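Local structure of protease (Helicobacter pylori, 5EUF) at residues B[18-23]-B[374-379]; B[57-62]-B[91-96]; B[76-81]-B[99-104]; B[352-357]-B[389-394]. The protein probably acts as a zinc-dependent M16-family peptidase that cleaves the cytoplasmic domain of the human junctional adhesion molecule A, weakening the gastric epithelial barrier. All coordinates share one frame; numbering follows the deposited sequence.

In the fold
Interactions 1 and 2 are buried and reach the same mixed sheet, one through strand 18-23 and the other through strand 91-98. Interaction 1 joins methyl groups, whereas interaction 2 lays an amide and a second ring against a tyrosine beside the catalytic helix. Interaction 3 lies at the surface and touches interaction 2: strands 81-86 and 91-98 are neighbours there, with Lys96 N and Val81 O probably hydrogen-bonded. Interaction 4 stands apart, partly buried between two helices, about 34 Å centre to centre from interaction 2 and on the opposite side of the chain's centre. Its chemistry nevertheless resembles that of interaction 3, an aliphatic carbon of an amide side chain over a phenylalanine face.

Interaction 1: B[18-23]-B[374-379]; sequences QVVSVP and DYLVQN
Val20 and Leu376 meet by their methyl groups, strand residue against helix residue, and this apolar pair makes up most of the contact. The two side chains reach toward each other tip to tip. Val20 CG2 comes within 3.7 Å of Leu376 CD2 and within 3.9 Å of Leu376 CD1, and thus bears on both branches of the leucine fork. Val20 is turned with CG1 anti to the backbone N (chi1 -179°), which brings CG2 closest to the leucine, with CG1 farther off. The main chains stay well apart, Val20 CA lying 8.9 Å from Leu376 CA, a gap bridged by side chains alone.

At one side of this pair a polar residue takes part through van der Waals contact. The extended chain of Gln18 carries its amide to the leucine, with NE2 4.2 Å from Leu376 CD2. The amide nitrogen has its polar partner within the sheet, where it is hydrogen-bonded to Ser10 OG.

Backbone bonds shape the helical side. Helix 365-376 ends here in a Schellman motif: Asn379 has a positive phi (53°), and Asn379 N binds Leu376 O at 2.8 Å. Leu376 therefore approaches the strand from the last turn of its helix, while its side chain also touches Leu381 of helix 381-385. Val20 in turn packs on Leu195 of the adjacent parallel strand.

With nothing but dispersion and burial joining the two segments, the contact is probably set by shape complementarity and carries little directional preference, the directional bonds being kept within the sheet and the helix end.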
loop_
_atom_site.group_PDB
_atom_site.type_symbol
_atom_site.label_atom_id
_atom_site.label_comp_id
_atom_site.label_asym_id
_atom_site.label_seq_id
_atom_site.Cartn_x
_atom_site.Cartn_y
_atom_site.Cartn_z
ATOM N N GLN B 18 -24.583 -2.862 -21.615
ATOM C CA GLN B 18 -25.544 -1.770 -21.607
ATOM C C GLN B 18 -25.316 -0.845 -22.796
ATOM O O GLN B 18 -24.182 -0.476 -23.100
ATOM C CB GLN B 18 -25.455 -0.985 -20.297
ATOM C CG GLN B 18 -26.475 0.138 -20.179
ATOM C CD GLN B 18 -26.461 0.794 -18.814
ATOM O OE1 GLN B 18 -25.566 0.550 -18.004
ATOM N NE2 GLN B 18 -27.461 1.628 -18.549
ATOM N N VAL B 19 -26.399 -0.478 -23.474
ATOM C CA VAL B 19 -26.312 0.420 -24.617
ATOM C C VAL B 19 -27.128 1.679 -24.362
ATOM O O VAL B 19 -28.339 1.611 -24.156
ATOM C CB VAL B 19 -26.809 -0.251 -25.914
ATOM C CG1 VAL B 19 -26.364 0.550 -27.128
ATOM C CG2 VAL B 19 -26.295 -1.674 -26.002
ATOM N N VAL B 20 -26.459 2.827 -24.374
ATOM C CA VAL B 20 -27.121 4.096 -24.101
ATOM C C VAL B 20 -27.036 5.043 -25.294
ATOM O O VAL B 20 -25.944 5.397 -25.746
ATOM C CB VAL B 20 -26.524 4.794 -22.866
ATOM C CG1 VAL B 20 -27.257 6.098 -22.593
ATOM C CG2 VAL B 20 -26.584 3.872 -21.650
ATOM N N SER B 21 -28.200 5.445 -25.793
ATOM C CA SER B 21 -28.292 6.376 -26.908
ATOM C C SER B 21 -28.783 7.738 -26.431
ATOM O O SER B 21 -29.833 7.839 -25.797
ATOM C CB SER B 21 -29.226 5.820 -27.988
ATOM O OG SER B 21 -29.508 6.796 -28.976
ATOM N N VAL B 22 -28.019 8.784 -26.728
ATOM C CA VAL B 22 -28.404 10.139 -26.346
ATOM C C VAL B 22 -28.504 11.031 -27.582
ATOM O O VAL B 22 -27.546 11.716 -27.939
ATOM C CB VAL B 22 -27.403 10.758 -25.345
ATOM C CG1 VAL B 22 -27.984 12.021 -24.723
ATOM C CG2 VAL B 22 -27.042 9.757 -24.262
ATOM N N PRO B 23 -29.669 11.016 -28.245
ATOM C CA PRO B 23 -29.877 11.786 -29.475
ATOM C C PRO B 23 -29.777 13.291 -29.258
ATOM O O PRO B 23 -30.133 13.792 -28.190
ATOM C CB PRO B 23 -31.298 11.399 -29.900
ATOM C CG PRO B 23 -31.565 10.107 -29.220
ATOM C CD PRO B 23 -30.838 10.183 -27.916
ATOM N N ASP B 374 -19.522 9.446 -16.788
ATOM C CA ASP B 374 -19.146 9.396 -15.384
ATOM C C ASP B 374 -20.284 8.867 -14.517
ATOM O O ASP B 374 -20.046 8.165 -13.534
ATOM C CB ASP B 374 -18.705 10.780 -14.906
ATOM C CG ASP B 374 -17.366 11.199 -15.490
ATOM O OD1 ASP B 374 -16.462 10.339 -15.575
ATOM O OD2 ASP B 374 -17.219 12.381 -15.869
ATOM N N TYR B 375 -21.518 9.186 -14.892
ATOM C CA TYR B 375 -22.677 8.828 -14.078
ATOM C C TYR B 375 -23.281 7.478 -14.460
ATOM O O TYR B 375 -23.962 6.848 -13.652
ATOM C CB TYR B 375 -23.740 9.927 -14.168
ATOM C CG TYR B 375 -23.379 11.164 -13.377
ATOM C CD1 TYR B 375 -22.470 12.090 -13.873
ATOM C CD2 TYR B 375 -23.936 11.399 -12.127
ATOM C CE1 TYR B 375 -22.131 13.216 -13.149
ATOM C CE2 TYR B 375 -23.605 12.522 -11.398
ATOM C CZ TYR B 375 -22.701 13.428 -11.913
ATOM O OH TYR B 375 -22.365 14.548 -11.189
ATOM N N LEU B 376 -23.030 7.037 -15.689
ATOM C CA LEU B 376 -23.512 5.735 -16.143
ATOM C C LEU B 376 -22.768 4.598 -15.457
ATOM O O LEU B 376 -23.381 3.638 -14.992
ATOM C CB LEU B 376 -23.368 5.606 -17.660
ATOM C CG LEU B 376 -24.468 6.245 -18.499
ATOM C CD1 LEU B 376 -24.032 6.333 -19.951
ATOM C CD2 LEU B 376 -25.746 5.442 -18.368
ATOM N N VAL B 377 -21.444 4.716 -15.393
ATOM C CA VAL B 377 -20.607 3.685 -14.788
ATOM C C VAL B 377 -20.900 3.535 -13.299
ATOM O O VAL B 377 -20.548 2.526 -12.688
ATOM C CB VAL B 377 -19.106 3.986 -14.978
ATOM C CG1 VAL B 377 -18.765 4.057 -16.455
ATOM C CG2 VAL B 377 -18.729 5.282 -14.280
ATOM N N GLN B 378 -21.545 4.546 -12.723
ATOM C CA GLN B 378 -21.921 4.520 -11.317
ATOM C C GLN B 378 -23.402 4.197 -11.156
ATOM O O GLN B 378 -23.892 4.039 -10.034
ATOM C CB GLN B 378 -21.603 5.861 -10.650
ATOM C CG GLN B 378 -20.172 6.331 -10.844
ATOM C CD GLN B 378 -19.157 5.382 -10.240
ATOM O OE1 GLN B 378 -19.481 4.587 -9.356
ATOM N NE2 GLN B 378 -17.919 5.458 -10.717
ATOM N N ASN B 379 -24.099 4.088 -12.285
ATOM C CA ASN B 379 -25.550 3.928 -12.305
ATOM C C ASN B 379 -26.216 5.028 -11.482
ATOM O O ASN B 379 -26.948 4.755 -10.532
ATOM C CB ASN B 379 -25.956 2.545 -11.789
ATOM C CG ASN B 379 -27.354 2.143 -12.231
ATOM O OD1 ASN B 379 -28.241 2.987 -12.374
ATOM N ND2 ASN B 379 -27.555 0.850 -12.455
#

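Interaction 2: B[57-62]-B[91-96]; sequences HLNFKS and TRYFIK
Asn59 and Tyr93 are the closest approach of the two backbones, their CA atoms 9.5 Å apart. Segment 57-62 leaves helix 51-58 through a type I turn from Leu58 to Lys61, with Lys61 N bonded to Leu58 O at 3.0 Å, whereas segment 91-96 is extended strand.

Tyr93 points from the strand into the turn and meets two side chains. With Asn59 CG anti to the backbone N (chi1 -155°), the amide is carried over one face of the Tyr93 ring and stacks there, the planes 25° apart, with Asn59 ND2 3.5 Å from Tyr93 CE1 and displaced toward the rim. Asn59 CB lies 3.5 Å from Tyr93 OH, a hydroxyl whose hydrogen-bonding partner is Tyr187 OH. Phe60 comes to the ring's edge instead: Phe60 CZ is 3.8 Å from Tyr93 CD1, and the ring planes make an oblique 66°.

The turn directly follows the HXXEH signature of M16 peptidases, an inverted zinc-binding motif. His53 binds zinc together with Glu133, His57 is probably a further ligand, and Glu56, the likely proton acceptor, has its side chain about 4 Å from that of Tyr93. The arrangement thus packs the end of the catalytic helix against the six-stranded sheet through its strand 91-98.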
loop_
_atom_site.group_PDB
_atom_site.type_symbol
_atom_site.label_atom_id
_atom_site.label_comp_id
_atom_site.label_asym_id
_atom_site.label_seq_id
_atom_site.Cartn_x
_atom_site.Cartn_y
_atom_site.Cartn_z
ATOM N N HIS B 57 -3.120 1.177 -23.728
ATOM C CA HIS B 57 -2.139 1.157 -24.809
ATOM C C HIS B 57 -2.310 -0.075 -25.693
ATOM O O HIS B 57 -2.223 0.010 -26.918
ATOM C CB HIS B 57 -0.713 1.200 -24.250
ATOM C CG HIS B 57 -0.304 2.541 -23.723
ATOM N ND1 HIS B 57 -1.079 3.265 -22.840
ATOM C CD2 HIS B 57 0.805 3.287 -23.946
ATOM C CE1 HIS B 57 -0.467 4.399 -22.546
ATOM N NE2 HIS B 57 0.678 4.436 -23.204
ATOM N N LEU B 58 -2.560 -1.219 -25.063
ATOM C CA LEU B 58 -2.645 -2.488 -25.779
ATOM C C LEU B 58 -3.957 -2.649 -26.540
ATOM O O LEU B 58 -4.061 -3.480 -27.444
ATOM C CB LEU B 58 -2.463 -3.657 -24.807
ATOM C CG LEU B 58 -1.087 -3.765 -24.148
ATOM C CD1 LEU B 58 -1.003 -5.003 -23.271
ATOM C CD2 LEU B 58 0.008 -3.777 -25.202
ATOM N N ASN B 59 -4.955 -1.849 -26.178
ATOM C CA ASN B 59 -6.272 -1.940 -26.803
ATOM C C ASN B 59 -6.246 -1.541 -28.280
ATOM O O ASN B 59 -7.159 -1.865 -29.039
ATOM C CB ASN B 59 -7.277 -1.072 -26.041
ATOM C CG ASN B 59 -8.707 -1.554 -26.206
ATOM O OD1 ASN B 59 -9.093 -2.584 -25.651
ATOM N ND2 ASN B 59 -9.503 -0.804 -26.963
ATOM N N PHE B 60 -5.188 -0.846 -28.685
ATOM C CA PHE B 60 -5.049 -0.411 -30.070
ATOM C C PHE B 60 -4.011 -1.247 -30.812
ATOM O O PHE B 60 -3.459 -0.820 -31.826
ATOM C CB PHE B 60 -4.683 1.072 -30.121
ATOM C CG PHE B 60 -5.706 1.959 -29.479
ATOM C CD1 PHE B 60 -6.844 2.339 -30.172
ATOM C CD2 PHE B 60 -5.542 2.397 -28.177
ATOM C CE1 PHE B 60 -7.796 3.148 -29.581
ATOM C CE2 PHE B 60 -6.490 3.207 -27.580
ATOM C CZ PHE B 60 -7.619 3.583 -28.285
ATOM N N LYS B 61 -3.754 -2.443 -30.293
ATOM C CA LYS B 61 -2.864 -3.384 -30.953
ATOM C C LYS B 61 -3.680 -4.362 -31.792
ATOM O O LYS B 61 -4.861 -4.128 -32.050
ATOM C CB LYS B 61 -2.007 -4.128 -29.929
ATOM C CG LYS B 61 -1.114 -3.217 -29.099
ATOM C CD LYS B 61 -0.108 -2.475 -29.968
ATOM C CE LYS B 61 0.793 -1.577 -29.132
ATOM N NZ LYS B 61 1.786 -0.835 -29.963
ATOM N N SER B 62 -3.053 -5.459 -32.206
ATOM C CA SER B 62 -3.673 -6.382 -33.155
ATOM C C SER B 62 -4.867 -7.126 -32.575
ATOM O O SER B 62 -4.902 -7.447 -31.386
ATOM C CB SER B 62 -2.650 -7.397 -33.663
ATOM O OG SER B 62 -2.259 -8.285 -32.630
ATOM N N THR B 91 -12.339 3.109 -17.290
ATOM C CA THR B 91 -11.572 3.129 -18.534
ATOM C C THR B 91 -12.500 3.520 -19.682
ATOM O O THR B 91 -13.576 2.942 -19.837
ATOM C CB THR B 91 -10.922 1.767 -18.836
ATOM O OG1 THR B 91 -9.993 1.434 -17.797
ATOM C CG2 THR B 91 -10.187 1.813 -20.163
ATOM N N ARG B 92 -12.085 4.494 -20.487
ATOM C CA ARG B 92 -12.989 5.090 -21.469
ATOM C C ARG B 92 -12.373 5.275 -22.856
ATOM O O ARG B 92 -11.316 5.888 -23.005
ATOM C CB ARG B 92 -13.484 6.436 -20.939
ATOM C CG ARG B 92 -14.345 7.233 -21.898
ATOM C CD ARG B 92 -14.939 8.432 -21.178
ATOM N NE ARG B 92 -15.747 9.273 -22.054
ATOM C CZ ARG B 92 -15.304 10.378 -22.646
ATOM N NH1 ARG B 92 -16.115 11.082 -23.424
ATOM N NH2 ARG B 92 -14.054 10.778 -22.457
ATOM N N TYR B 93 -13.056 4.744 -23.869
ATOM C CA TYR B 93 -12.650 4.906 -25.262
ATOM C C TYR B 93 -13.760 5.600 -26.048
ATOM O O TYR B 93 -14.940 5.346 -25.805
ATOM C CB TYR B 93 -12.337 3.551 -25.907
ATOM C CG TYR B 93 -11.345 2.687 -25.159
ATOM C CD1 TYR B 93 -9.987 2.742 -25.450
ATOM C CD2 TYR B 93 -11.769 1.799 -24.177
ATOM C CE1 TYR B 93 -9.077 1.950 -24.774
ATOM C CE2 TYR B 93 -10.866 1.000 -23.497
ATOM C CZ TYR B 93 -9.521 1.079 -23.798
ATOM O OH TYR B 93 -8.620 0.286 -23.124
ATOM N N PHE B 94 -13.394 6.464 -26.993
ATOM C CA PHE B 94 -14.405 7.113 -27.825
ATOM C C PHE B 94 -13.888 7.542 -29.197
ATOM O O PHE B 94 -12.723 7.906 -29.354
ATOM C CB PHE B 94 -15.005 8.326 -27.098
ATOM C CG PHE B 94 -14.011 9.412 -26.794
ATOM C CD1 PHE B 94 -13.765 10.426 -27.711
ATOM C CD2 PHE B 94 -13.335 9.431 -25.583
ATOM C CE1 PHE B 94 -12.853 11.425 -27.431
ATOM C CE2 PHE B 94 -12.424 10.429 -25.297
ATOM C CZ PHE B 94 -12.183 11.427 -26.222
ATOM N N ILE B 95 -14.781 7.497 -30.183
ATOM C CA ILE B 95 -14.484 7.964 -31.532
ATOM C C ILE B 95 -15.328 9.187 -31.876
ATOM O O ILE B 95 -16.549 9.172 -31.718
ATOM C CB ILE B 95 -14.746 6.868 -32.591
ATOM C CG1 ILE B 95 -13.790 5.690 -32.403
ATOM C CG2 ILE B 95 -14.600 7.431 -33.993
ATOM C CD1 ILE B 95 -13.996 4.579 -33.412
ATOM N N LYS B 96 -14.670 10.247 -32.336
ATOM C CA LYS B 96 -15.362 11.439 -32.815
ATOM C C LYS B 96 -15.542 11.379 -34.325
ATOM O O LYS B 96 -14.564 11.414 -35.069
ATOM C CB LYS B 96 -14.591 12.704 -32.436
ATOM C CG LYS B 96 -14.790 13.155 -31.005
ATOM C CD LYS B 96 -16.213 13.627 -30.786
ATOM C CE LYS B 96 -16.544 14.813 -31.672
ATOM N NZ LYS B 96 -17.924 15.306 -31.421
#

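Interaction 3: B[76-81]-B[99-104]; sequences KRFGGV and EANLDK
The Phe78 ring receives Asn101 over one face, and the Asn101 amide lies stacked on it with the two planes 26° apart. The overlap is displaced toward the rim of the ring: Asn101 OD1 is 3.3 Å from Phe78 CD2, and Asn101 ND2 is 3.6 Å from Phe78 CG. The aliphatic part of the asparagine shares the same face. Asn101 CB stands 4.0 Å from the ring centroid, 21° off the normal, which makes a CH-pi contact. The two side chains run past each other in opposite directions. Lys104 adds a lesser touch, its CG reaching Phe78 CE1 obliquely at 4.2 Å before the chain bends at chi2 and takes the ammonium away, toward a long and weak ion pair with Glu107.

Torsion and backbone together place the phenyl group. With chi1 at 55°, Phe78 CG sits between the backbone N and the carbonyl carbon, and the ring turns its face to Asn101. The helix before it has just ended in a Schellman motif, in which Gly79, with positive phi, donates its N to Lys76 O at 3.0 Å and Gly80 N reaches back to the carbonyl one residue before Lys76. Asn101 occupies the N-cap position of the other helix, yet its side chain makes no capping bond and lies against the ring instead.

The contact therefore brings the end of helix 70-77 against the beginning of helix 102-113, at the protein surface. Between them in sequence run the antiparallel pair of strands 81-86, at the edge of the sheet, and 91-98, next to it; Phe78 also touches Thr97 of the latter. On the helix side, Leu102 packs against Ile31 and Val33 of strand 30-37 and Leu208 of helix 202-213.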
loop_
_atom_site.group_PDB
_atom_site.type_symbol
_atom_site.label_atom_id
_atom_site.label_comp_id
_atom_site.label_asym_id
_atom_site.label_seq_id
_atom_site.Cartn_x
_atom_site.Cartn_y
_atom_site.Cartn_z
ATOM N N LYS B 76 -8.802 7.403 -38.776
ATOM C CA LYS B 76 -8.278 8.599 -39.424
ATOM C C LYS B 76 -8.690 8.664 -40.894
ATOM O O LYS B 76 -8.823 9.748 -41.461
ATOM C CB LYS B 76 -6.752 8.650 -39.301
ATOM N N ARG B 77 -8.900 7.499 -41.501
ATOM C CA ARG B 77 -9.274 7.428 -42.908
ATOM C C ARG B 77 -10.638 8.065 -43.171
ATOM O O ARG B 77 -10.825 8.721 -44.197
ATOM C CB ARG B 77 -9.271 5.978 -43.395
ATOM N N PHE B 78 -11.594 7.883 -42.260
ATOM C CA PHE B 78 -12.877 8.561 -42.429
ATOM C C PHE B 78 -12.926 9.851 -41.612
ATOM O O PHE B 78 -13.998 10.311 -41.215
ATOM C CB PHE B 78 -14.066 7.640 -42.087
ATOM C CG PHE B 78 -14.025 7.020 -40.708
ATOM C CD1 PHE B 78 -13.741 5.673 -40.554
ATOM C CD2 PHE B 78 -14.334 7.764 -39.578
ATOM C CE1 PHE B 78 -13.730 5.087 -39.298
ATOM C CE2 PHE B 78 -14.322 7.186 -38.321
ATOM C CZ PHE B 78 -14.020 5.846 -38.182
ATOM N N GLY B 79 -11.753 10.436 -41.388
ATOM C CA GLY B 79 -11.646 11.741 -40.761
ATOM C C GLY B 79 -12.152 11.783 -39.335
ATOM O O GLY B 79 -12.638 12.813 -38.867
ATOM N N GLY B 80 -12.036 10.658 -38.641
ATOM C CA GLY B 80 -12.481 10.576 -37.265
ATOM C C GLY B 80 -11.394 10.931 -36.272
ATOM O O GLY B 80 -10.240 11.155 -36.643
ATOM N N VAL B 81 -11.772 10.994 -35.000
ATOM C CA VAL B 81 -10.823 11.227 -33.918
ATOM C C VAL B 81 -11.067 10.223 -32.804
ATOM O O VAL B 81 -12.185 10.109 -32.305
ATOM C CB VAL B 81 -10.938 12.653 -33.348
ATOM C CG1 VAL B 81 -9.966 12.843 -32.194
ATOM C CG2 VAL B 81 -10.691 13.682 -34.433
ATOM N N GLU B 99 -22.472 10.326 -38.268
ATOM C CA GLU B 99 -23.370 9.180 -38.145
ATOM C C GLU B 99 -23.136 8.179 -39.272
ATOM O O GLU B 99 -23.507 7.010 -39.163
ATOM C CB GLU B 99 -24.834 9.634 -38.130
ATOM C CG GLU B 99 -25.413 9.981 -39.497
ATOM C CD GLU B 99 -26.091 8.797 -40.165
ATOM O OE1 GLU B 99 -26.335 7.784 -39.474
ATOM O OE2 GLU B 99 -26.372 8.879 -41.380
ATOM N N ALA B 100 -22.518 8.645 -40.353
ATOM C CA ALA B 100 -22.206 7.780 -41.481
ATOM C C ALA B 100 -21.147 6.752 -41.096
ATOM O O ALA B 100 -21.065 5.679 -41.693
ATOM C CB ALA B 100 -21.740 8.605 -42.670
ATOM N N ASN B 101 -20.342 7.084 -40.091
ATOM C CA ASN B 101 -19.288 6.189 -39.632
ATOM C C ASN B 101 -19.624 5.526 -38.301
ATOM O O ASN B 101 -18.754 4.952 -37.649
ATOM C CB ASN B 101 -17.964 6.944 -39.518
ATOM C CG ASN B 101 -17.459 7.433 -40.859
ATOM O OD1 ASN B 101 -17.168 8.616 -41.033
ATOM N ND2 ASN B 101 -17.361 6.523 -41.820
ATOM N N LEU B 102 -20.889 5.606 -37.906
ATOM C CA LEU B 102 -21.350 4.948 -36.688
ATOM C C LEU B 102 -21.177 3.438 -36.779
ATOM O O LEU B 102 -20.735 2.796 -35.827
ATOM C CB LEU B 102 -22.815 5.284 -36.415
ATOM C CG LEU B 102 -23.433 4.500 -35.256
ATOM C CD1 LEU B 102 -22.771 4.876 -33.939
ATOM C CD2 LEU B 102 -24.934 4.716 -35.193
ATOM N N ASP B 103 -21.527 2.879 -37.933
ATOM C CA ASP B 103 -21.474 1.436 -38.135
ATOM C C ASP B 103 -20.046 0.905 -38.073
ATOM O O ASP B 103 -19.774 -0.085 -37.395
ATOM C CB ASP B 103 -22.112 1.060 -39.471
ATOM C CG ASP B 103 -22.309 -0.433 -39.620
ATOM O OD1 ASP B 103 -23.324 -0.948 -39.106
ATOM O OD2 ASP B 103 -21.454 -1.095 -40.246
ATOM N N LYS B 104 -19.135 1.566 -38.780
ATOM C CA LYS B 104 -17.741 1.141 -38.793
ATOM C C LYS B 104 -17.096 1.326 -37.423
ATOM O O LYS B 104 -16.254 0.526 -37.014
ATOM C CB LYS B 104 -16.953 1.913 -39.852
ATOM C CG LYS B 104 -15.546 1.387 -40.080
ATOM C CD LYS B 104 -15.570 -0.046 -40.587
ATOM C CE LYS B 104 -14.163 -0.562 -40.855
ATOM N NZ LYS B 104 -14.161 -1.986 -41.303
#

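Interaction 4: B[352-357]-B[389-394]; sequences INQKAD and QQFLDL
Gln354 is the residue of segment 352-357 that meets Phe391, and it does so through its aliphatic stem. Gln354 CB comes to 3.6 Å from Phe391 CE1, while Gln354 CG stands over the ring face, 3.9 Å from the centroid and 23° off the normal, in a CH-pi contact. With CG anti to the backbone N (chi1 177°) and the chain bent at chi2, the stem passes at a slant over the aromatic face, offset toward its rim, and the amide goes on past it, its plane 45° from that of the ring. There Gln354 NE2 finds a hydrogen bond with Gln388 OE1, just before the second segment. The opposite face of Phe391 is taken by Leu394 CD1, which leaves the ring sandwiched between aliphatic groups.

One residue on, Lys355 crosses Leu392 at about a right angle. Its bent end brings Lys355 CE and Lys355 NZ against a single methyl, Leu392 CD1, at 3.9 and 3.8 Å, a van der Waals contact at the exposed margin.

Polar links act around this apolar pairing. Lys351 NZ binds both Leu392 O and Leu394 O, tying the end of helix 387-392 to helix 344-361. Phe391 also packs on Val267 and Ala271, and Leu394 on Ala271, so helix 266-276 adjoins the pair of helices.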
loop_
_atom_site.group_PDB
_atom_site.type_symbol
_atom_site.label_atom_id
_atom_site.label_comp_id
_atom_site.label_asym_id
_atom_site.label_seq_id
_atom_site.Cartn_x
_atom_site.Cartn_y
_atom_site.Cartn_z
ATOM N N ILE B 352 -24.292 31.651 -12.141
ATOM C CA ILE B 352 -24.505 32.164 -13.489
ATOM C C ILE B 352 -23.495 31.533 -14.448
ATOM O O ILE B 352 -23.799 31.307 -15.620
ATOM C CB ILE B 352 -24.421 33.714 -13.545
ATOM C CG1 ILE B 352 -24.808 34.227 -14.934
ATOM C CG2 ILE B 352 -23.041 34.208 -13.160
ATOM C CD1 ILE B 352 -24.667 35.727 -15.096
ATOM N N ASN B 353 -22.306 31.219 -13.938
ATOM C CA ASN B 353 -21.281 30.574 -14.752
ATOM C C ASN B 353 -21.615 29.111 -15.004
ATOM O O ASN B 353 -21.307 28.568 -16.066
ATOM C CB ASN B 353 -19.908 30.690 -14.089
ATOM C CG ASN B 353 -19.380 32.109 -14.089
ATOM O OD1 ASN B 353 -19.779 32.934 -14.913
ATOM N ND2 ASN B 353 -18.473 32.401 -13.162
ATOM N N GLN B 354 -22.248 28.479 -14.020
ATOM C CA GLN B 354 -22.649 27.084 -14.135
ATOM C C GLN B 354 -23.756 26.921 -15.175
ATOM O O GLN B 354 -23.804 25.921 -15.892
ATOM C CB GLN B 354 -23.101 26.544 -12.774
ATOM C CG GLN B 354 -23.616 25.113 -12.801
ATOM C CD GLN B 354 -22.622 24.144 -13.413
ATOM O OE1 GLN B 354 -21.409 24.328 -13.308
ATOM N NE2 GLN B 354 -23.134 23.107 -14.066
ATOM N N LYS B 355 -24.641 27.911 -15.250
ATOM C CA LYS B 355 -25.674 27.939 -16.280
ATOM C C LYS B 355 -25.040 27.995 -17.664
ATOM O O LYS B 355 -25.399 27.224 -18.553
ATOM C CB LYS B 355 -26.608 29.138 -16.087
ATOM C CG LYS B 355 -27.731 28.932 -15.080
ATOM C CD LYS B 355 -28.539 30.216 -14.908
ATOM C CE LYS B 355 -29.771 30.012 -14.029
ATOM N NZ LYS B 355 -30.846 29.232 -14.708
ATOM N N ALA B 356 -24.090 28.909 -17.831
ATOM C CA ALA B 356 -23.453 29.139 -19.125
ATOM C C ALA B 356 -22.673 27.917 -19.606
ATOM O O ALA B 356 -22.696 27.586 -20.793
ATOM C CB ALA B 356 -22.537 30.353 -19.051
ATOM N N ASP B 357 -21.985 27.251 -18.685
ATOM C CA ASP B 357 -21.217 26.062 -19.030
ATOM C C ASP B 357 -22.138 24.902 -19.387
ATOM O O ASP B 357 -21.842 24.117 -20.288
ATOM C CB ASP B 357 -20.288 25.667 -17.881
ATOM C CG ASP B 357 -19.170 26.669 -17.666
ATOM O OD1 ASP B 357 -18.888 27.452 -18.598
ATOM O OD2 ASP B 357 -18.567 26.669 -16.571
ATOM N N GLN B 389 -30.592 21.588 -10.728
ATOM C CA GLN B 389 -31.526 22.153 -9.763
ATOM C C GLN B 389 -30.906 22.197 -8.369
ATOM O O GLN B 389 -31.111 23.152 -7.622
ATOM C CB GLN B 389 -32.832 21.355 -9.737
ATOM C CG GLN B 389 -33.941 22.020 -8.935
ATOM C CD GLN B 389 -34.300 23.400 -9.466
ATOM O OE1 GLN B 389 -34.265 23.642 -10.673
ATOM N NE2 GLN B 389 -34.642 24.314 -8.561
ATOM N N GLN B 390 -30.140 21.167 -8.028
ATOM C CA GLN B 390 -29.495 21.105 -6.724
ATOM C C GLN B 390 -28.427 22.183 -6.601
ATOM O O GLN B 390 -28.224 22.756 -5.527
ATOM C CB GLN B 390 -28.884 19.722 -6.486
ATOM C CG GLN B 390 -29.900 18.646 -6.131
ATOM C CD GLN B 390 -29.250 17.336 -5.721
ATOM O OE1 GLN B 390 -28.091 17.304 -5.306
ATOM N NE2 GLN B 390 -30.000 16.245 -5.835
ATOM N N PHE B 391 -27.754 22.460 -7.711
ATOM C CA PHE B 391 -26.674 23.438 -7.727
ATOM C C PHE B 391 -27.218 24.851 -7.573
ATOM O O PHE B 391 -26.653 25.668 -6.845
ATOM C CB PHE B 391 -25.868 23.318 -9.021
ATOM C CG PHE B 391 -24.526 23.992 -8.968
ATOM C CD1 PHE B 391 -24.402 25.344 -9.237
ATOM C CD2 PHE B 391 -23.385 23.266 -8.664
ATOM C CE1 PHE B 391 -23.166 25.962 -9.193
ATOM C CE2 PHE B 391 -22.146 23.878 -8.619
ATOM C CZ PHE B 391 -22.037 25.227 -8.882
ATOM N N LEU B 392 -28.320 25.132 -8.259
ATOM C CA LEU B 392 -28.896 26.472 -8.263
ATOM C C LEU B 392 -29.705 26.755 -7.000
ATOM O O LEU B 392 -30.092 27.895 -6.748
ATOM C CB LEU B 392 -29.770 26.665 -9.502
ATOM C CG LEU B 392 -29.041 26.464 -10.833
ATOM C CD1 LEU B 392 -29.982 26.679 -12.008
ATOM C CD2 LEU B 392 -27.829 27.381 -10.929
ATOM N N ASP B 393 -29.958 25.717 -6.211
ATOM C CA ASP B 393 -30.668 25.878 -4.946
ATOM C C ASP B 393 -29.694 25.918 -3.776
ATOM O O ASP B 393 -30.106 25.969 -2.619
ATOM C CB ASP B 393 -31.683 24.752 -4.743
ATOM C CG ASP B 393 -32.838 24.823 -5.717
ATOM O OD1 ASP B 393 -33.135 25.930 -6.211
ATOM O OD2 ASP B 393 -33.452 23.770 -5.988
ATOM N N LEU B 394 -28.401 25.884 -4.081
ATOM C CA LEU B 394 -27.380 25.963 -3.046
ATOM C C LEU B 394 -27.397 27.331 -2.380
ATOM O O LEU B 394 -27.386 28.358 -3.052
ATOM C CB LEU B 394 -25.989 25.682 -3.622
ATOM C CG LEU B 394 -25.614 24.233 -3.940
ATOM C CD1 LEU B 394 -24.334 24.183 -4.753
ATOM C CD2 LEU B 394 -25.458 23.428 -2.662
#